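Phospholipase C-beta (PLC-beta) (Sepia officinalis, PDB 3QR0) is a multidomain phospholipase C of the beta class, built from a PH domain, EF-hand-like modules, a TIM-barrel core that holds a calcium ion, and a C2 domain. Local coordinates at residues A[27-32]-A[38-43]; A[53-56]-A[61-64]. All coordinates share one frame; numbering follows the deposited sequence.

Contact 1 of 2, residues A[27-32]-A[38-43]; sequences KFLKWE and FIEILL
Phe28 and Ile41 face each other as an antiparallel hydrogen-bonded pair. Phe28 N donates a hydrogen bond to Ile41 O at 2.9 Å. Ile41 N returns a nearly straight bond to Phe28 O at 2.8 Å. Lys30 and Ile39 form the second such pair, and the bond from Ile39 N to Lys30 O is the longest of the four at 3.1 Å. Between these pairs, CA-H...O contacts fill in, as from Glu40 CA to Phe28 O. The N-to-C directions of the short strand segments make 133°, well short of the 180° of a flat antiparallel pair, so the hairpin is twisted.

The carbon contacts divide between two faces. On the face of Phe28 and Ile41, the CD2 corner of the Phe28 ring meets Leu43 CB at 3.7 Å, and Phe28 CB lies near Ile41 CG1. On the face of Leu29 and Glu40, Leu29 CD2 rests on Glu40 CB at 3.6 Å.

Charge plays a looser part. The Lys27 chain bends at chi3 (96°), and its CE meets Glu40 OE2 at 3.1 Å. Lys27 NZ stays 4.2 Å from Glu40 OE2, beyond a salt bridge, though the opposite charges probably attract.

The hairpin joins strands 26-31 and 39-45 of the PH-domain sheet. Strand 118-124 continues the sheet beside 26-31, with backbone bonds to Leu29 and Trp31. Helix 85-93 covers Leu29 and Phe38 through Ala90. Phe28 meets Trp133 edge-to-face, while Trp54 of strand 51-54 packs on Lys30.

Contact 2 of 2, residues A[53-56]-A[61-64]; sequences YWKI and DTQL
Trp54 and Gln63 form an antiparallel hydrogen-bonded pair, with Trp54 N to Gln63 O at 3.0 Å and a return bond from Gln63 N to Trp54 O that is bent to 140° at the hydrogen. Next to it, Tyr53 and Leu64 make a non-hydrogen-bonded pair.

The indole of Trp54 packs on Gln63. Its CG sits between the backbone N and the carbonyl carbon (chi1 66°), and this brings the ring over the partner strand. Gln63 CB lies over one face of the indole in a CH-pi contact, 3.6 Å from the centroid of the five-membered ring. The backbone N of Leu64 lies over the same face, toward the rim. Beyond the pair, Ile56 CG1 touches Gln63 CG at 3.9 Å.

On the sheet face of Tyr53 and Leu64, Tyr53 CB meets Leu64 CB at 4.1 Å. Thr62 CG2 approaches Trp54 O at 3.5 Å and also reaches the Tyr53 ring obliquely. The OG1 of Thr62 bonds to Val165 O of helix 151-165.

Where direct pairing stops, a water takes over. This water accepts from Ile56 N at 2.8 Å and lies 3.0 Å from Asp61 O, to which it can donate. The chemistry is thus mixed: two backbone bonds fix the register, the indole lies on Gln63 CB in CH-pi packing, and water joins the backbones as they part toward the turn.

Overall arrangement
Contact 1 closes before contact 2 opens along the chain, and their centres lie about 11 Å apart. Both are hairpins of one antiparallel sheet in the PH domain. Strands 39-45 and 51-54 are neighbours in that sheet, so the four strands run 26-31, 39-45, 51-54, 63-66 in chain order. They form one side of the seven-stranded PH sheet, with 63-66 outermost within the chain. The hairpins also touch through side chains: Leu43 CD1 packs on Trp54 CE3 at 3.4 Å, and Ile41 CD1 on Trp54 CG at 3.7 Å. Trp54 of contact 2 thus packs against the second strand of contact 1. Helix 151-165, later in the chain, packs against Tyr53 and Leu64 at this edge of the sheet.

Contact 1 of 2, residues A[27-32]-A[38-43]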
loop_
_atom_site.group_PDB
_atom_site.type_symbol
_atom_site.label_atom_id
_atom_site.label_comp_id
_atom_site.label_asym_id
_atom_site.label_seq_id
_atom_site.Cartn_x
_atom_site.Cartn_y
_atom_site.Cartn_z
ATOM N N LYS A 27 12.627 28.972 -9.020
ATOM C CA LYS A 27 14.009 29.013 -8.570
ATOM C C LYS A 27 14.071 28.633 -7.096
ATOM O O LYS A 27 13.257 29.093 -6.294
ATOM C CB LYS A 27 14.599 30.408 -8.799
ATOM C CG LYS A 27 14.552 30.849 -10.264
ATOM C CD LYS A 27 14.616 32.370 -10.443
ATOM C CE LYS A 27 16.023 32.872 -10.716
ATOM N NZ LYS A 27 16.017 34.202 -11.392
ATOM N N PHE A 28 15.015 27.761 -6.755
ATOM C CA PHE A 28 15.253 27.360 -5.368
ATOM C C PHE A 28 16.743 27.309 -5.107
ATOM O O PHE A 28 17.524 27.064 -6.023
ATOM C CB PHE A 28 14.707 25.958 -5.095
ATOM C CG PHE A 28 13.208 25.849 -5.133
ATOM C CD1 PHE A 28 12.467 25.893 -3.958
ATOM C CD2 PHE A 28 12.544 25.645 -6.335
ATOM C CE1 PHE A 28 11.083 25.766 -3.980
ATOM C CE2 PHE A 28 11.159 25.517 -6.371
ATOM C CZ PHE A 28 10.427 25.580 -5.189
ATOM N N LEU A 29 17.137 27.525 -3.857
ATOM C CA LEU A 29 18.491 27.192 -3.436
ATOM C C LEU A 29 18.453 25.785 -2.860
ATOM O O LEU A 29 17.630 25.488 -1.998
ATOM C CB LEU A 29 19.033 28.177 -2.398
ATOM C CG LEU A 29 19.412 29.570 -2.900
ATOM C CD1 LEU A 29 20.063 30.380 -1.772
ATOM C CD2 LEU A 29 20.342 29.522 -4.113
ATOM N N LYS A 30 19.332 24.922 -3.360
ATOM C CA LYS A 30 19.422 23.539 -2.897
ATOM C C LYS A 30 20.666 23.373 -2.034
ATOM O O LYS A 30 21.734 23.853 -2.393
ATOM C CB LYS A 30 19.489 22.599 -4.101
ATOM C CG LYS A 30 19.527 21.127 -3.757
ATOM C CD LYS A 30 19.643 20.281 -5.012
ATOM C CE LYS A 30 19.361 18.815 -4.709
ATOM N NZ LYS A 30 20.357 18.256 -3.758
ATOM N N TRP A 31 20.522 22.687 -0.901
ATOM C CA TRP A 31 21.653 22.420 -0.009
ATOM C C TRP A 31 21.568 21.003 0.562
ATOM O O TRP A 31 20.520 20.361 0.491
ATOM C CB TRP A 31 21.701 23.454 1.119
ATOM C CG TRP A 31 20.487 23.450 1.994
ATOM C CD1 TRP A 31 19.291 24.062 1.742
ATOM C CD2 TRP A 31 20.345 22.802 3.263
ATOM N NE1 TRP A 31 18.415 23.828 2.771
ATOM C CE2 TRP A 31 19.038 23.059 3.720
ATOM C CE3 TRP A 31 21.195 22.015 4.052
ATOM C CZ2 TRP A 31 18.557 22.564 4.932
ATOM C CZ3 TRP A 31 20.720 21.524 5.259
ATOM C CH2 TRP A 31 19.410 21.803 5.689
ATOM N N GLU A 32 22.680 20.530 1.115
ATOM C CA GLU A 32 22.776 19.183 1.681
ATOM C C GLU A 32 23.315 19.227 3.100
ATOM O O GLU A 32 24.146 20.067 3.422
ATOM C CB GLU A 32 23.734 18.331 0.852
ATOM C CG GLU A 32 23.244 17.983 -0.531
ATOM C CD GLU A 32 24.250 17.136 -1.294
ATOM O OE1 GLU A 32 25.043 16.415 -0.645
ATOM O OE2 GLU A 32 24.241 17.186 -2.542
ATOM N N PHE A 38 25.937 25.364 -1.611
ATOM C CA PHE A 38 24.558 25.528 -2.061
ATOM C C PHE A 38 24.585 25.903 -3.533
ATOM O O PHE A 38 25.570 26.473 -4.013
ATOM C CB PHE A 38 23.833 26.607 -1.249
ATOM C CG PHE A 38 24.534 27.937 -1.247
ATOM C CD1 PHE A 38 24.258 28.883 -2.223
ATOM C CD2 PHE A 38 25.476 28.239 -0.273
ATOM C CE1 PHE A 38 24.909 30.107 -2.230
ATOM C CE2 PHE A 38 26.132 29.461 -0.270
ATOM C CZ PHE A 38 25.847 30.396 -1.250
ATOM N N ILE A 39 23.513 25.570 -4.243
ATOM C CA ILE A 39 23.393 25.911 -5.655
ATOM C C ILE A 39 21.960 26.314 -5.975
ATOM O O ILE A 39 21.010 25.690 -5.509
ATOM C CB ILE A 39 23.817 24.729 -6.557
ATOM C CG1 ILE A 39 23.813 25.141 -8.035
ATOM C CG2 ILE A 39 22.912 23.535 -6.334
ATOM C CD1 ILE A 39 24.604 24.194 -8.939
ATOM N N GLU A 40 21.814 27.366 -6.770
ATOM C CA GLU A 40 20.500 27.775 -7.239
ATOM C C GLU A 40 20.094 26.884 -8.401
ATOM O O GLU A 40 20.868 26.692 -9.346
ATOM C CB GLU A 40 20.504 29.235 -7.677
ATOM C CG GLU A 40 19.106 29.784 -7.951
ATOM C CD GLU A 40 19.139 31.098 -8.688
ATOM O OE1 GLU A 40 19.875 32.002 -8.253
ATOM O OE2 GLU A 40 18.424 31.222 -9.702
ATOM N N ILE A 41 18.881 26.345 -8.325
ATOM C CA ILE A 41 18.355 25.482 -9.370
ATOM C C ILE A 41 16.998 25.982 -9.867
ATOM O O ILE A 41 16.294 26.705 -9.153
ATOM C CB ILE A 41 18.209 24.022 -8.883
ATOM C CG1 ILE A 41 17.174 23.911 -7.755
ATOM C CG2 ILE A 41 19.556 23.487 -8.420
ATOM C CD1 ILE A 41 16.665 22.500 -7.522
ATOM N N LEU A 42 16.655 25.604 -11.096
ATOM C CA LEU A 42 15.297 25.753 -11.603
ATOM C C LEU A 42 14.633 24.385 -11.488
ATOM O O LEU A 42 14.949 23.477 -12.256
ATOM C CB LEU A 42 15.297 26.225 -13.055
ATOM C CG LEU A 42 13.918 26.364 -13.717
ATOM C CD1 LEU A 42 13.105 27.461 -13.026
ATOM C CD2 LEU A 42 14.065 26.644 -15.217
ATOM N N LEU A 43 13.744 24.241 -10.508
ATOM C CA LEU A 43 13.040 22.985 -10.271
ATOM C C LEU A 43 11.785 22.961 -11.137
ATOM O O LEU A 43 11.076 23.959 -11.227
ATOM C CB LEU A 43 12.669 22.857 -8.788
ATOM C CG LEU A 43 12.102 21.517 -8.308
ATOM C CD1 LEU A 43 13.116 20.391 -8.528
ATOM C CD2 LEU A 43 11.704 21.605 -6.836
#

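Contact 2 of 2, residues A[53-56]-A[61-64]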
loop_
_atom_site.group_PDB
_atom_site.type_symbol
_atom_site.label_atom_id
_atom_site.label_comp_id
_atom_site.label_asym_id
_atom_site.label_seq_id
_atom_site.Cartn_x
_atom_site.Cartn_y
_atom_site.Cartn_z
ATOM N N TYR A 53 12.409 17.561 -11.643
ATOM C CA TYR A 53 13.713 17.550 -12.302
ATOM C C TYR A 53 14.363 18.924 -12.310
ATOM O O TYR A 53 13.686 19.951 -12.195
ATOM C CB TYR A 53 13.618 16.962 -13.719
ATOM C CG TYR A 53 12.858 17.789 -14.739
ATOM C CD1 TYR A 53 13.532 18.591 -15.653
ATOM C CD2 TYR A 53 11.467 17.747 -14.805
ATOM C CE1 TYR A 53 12.840 19.340 -16.608
ATOM C CE2 TYR A 53 10.763 18.494 -15.752
ATOM C CZ TYR A 53 11.459 19.285 -16.651
ATOM O OH TYR A 53 10.775 20.030 -17.587
ATOM N N TRP A 54 15.688 18.918 -12.417
ATOM C CA TRP A 54 16.484 20.139 -12.406
ATOM C C TRP A 54 17.880 19.856 -12.958
ATOM O O TRP A 54 18.356 18.714 -12.931
ATOM C CB TRP A 54 16.580 20.715 -10.987
ATOM C CG TRP A 54 17.337 19.844 -10.019
ATOM C CD1 TRP A 54 18.656 19.960 -9.668
ATOM C CD2 TRP A 54 16.825 18.729 -9.277
ATOM N NE1 TRP A 54 18.992 18.989 -8.756
ATOM C CE2 TRP A 54 17.888 18.221 -8.498
ATOM C CE3 TRP A 54 15.569 18.112 -9.190
ATOM C CZ2 TRP A 54 17.737 17.118 -7.648
ATOM C CZ3 TRP A 54 15.422 17.019 -8.342
ATOM C CH2 TRP A 54 16.505 16.536 -7.583
ATOM N N LYS A 55 18.524 20.895 -13.467
ATOM C CA LYS A 55 19.865 20.760 -14.013
ATOM C C LYS A 55 20.877 21.347 -13.048
ATOM O O LYS A 55 20.630 22.384 -12.434
ATOM C CB LYS A 55 19.958 21.442 -15.377
ATOM C CG LYS A 55 19.206 20.684 -16.457
ATOM C CD LYS A 55 19.374 21.311 -17.833
ATOM C CE LYS A 55 18.785 20.414 -18.916
ATOM N NZ LYS A 55 17.354 20.076 -18.658
ATOM N N ILE A 56 22.001 20.652 -12.898
ATOM C CA ILE A 56 23.149 21.159 -12.165
ATOM C C ILE A 56 24.220 21.497 -13.200
ATOM O O ILE A 56 24.586 20.659 -14.033
ATOM C CB ILE A 56 23.689 20.125 -11.157
ATOM C CG1 ILE A 56 22.669 19.863 -10.041
ATOM C CG2 ILE A 56 25.023 20.595 -10.563
ATOM C CD1 ILE A 56 22.410 21.059 -9.132
ATOM N N ASP A 61 24.116 14.451 -16.612
ATOM C CA ASP A 61 22.733 14.016 -16.502
ATOM C C ASP A 61 21.868 15.046 -15.774
ATOM O O ASP A 61 22.273 15.626 -14.759
ATOM C CB ASP A 61 22.649 12.664 -15.775
ATOM C CG ASP A 61 23.139 11.498 -16.637
ATOM O OD1 ASP A 61 23.853 11.738 -17.634
ATOM O OD2 ASP A 61 22.804 10.336 -16.320
ATOM N N THR A 62 20.675 15.272 -16.310
ATOM C CA THR A 62 19.654 16.024 -15.605
ATOM C C THR A 62 19.304 15.258 -14.340
ATOM O O THR A 62 19.161 14.032 -14.370
ATOM C CB THR A 62 18.400 16.192 -16.466
ATOM O OG1 THR A 62 18.727 16.972 -17.625
ATOM C CG2 THR A 62 17.279 16.867 -15.676
ATOM N N GLN A 63 19.198 15.984 -13.231
ATOM C CA GLN A 63 18.883 15.395 -11.940
ATOM C C GLN A 63 17.376 15.263 -11.838
ATOM O O GLN A 63 16.642 16.071 -12.406
ATOM C CB GLN A 63 19.413 16.271 -10.809
ATOM C CG GLN A 63 20.907 16.529 -10.885
ATOM C CD GLN A 63 21.711 15.252 -10.836
ATOM O OE1 GLN A 63 22.248 14.800 -11.847
ATOM N NE2 GLN A 63 21.775 14.648 -9.665
ATOM N N LEU A 64 16.910 14.239 -11.134
ATOM C CA LEU A 64 15.474 14.044 -10.979
ATOM C C LEU A 64 15.108 13.289 -9.716
ATOM O O LEU A 64 15.949 12.625 -9.104
ATOM C CB LEU A 64 14.880 13.330 -12.205
ATOM C CG LEU A 64 15.172 11.835 -12.393
ATOM C CD1 LEU A 64 14.314 11.272 -13.510
ATOM C CD2 LEU A 64 16.643 11.592 -12.684
HETATM O O HOH W 1 22.448 18.577 -14.794
#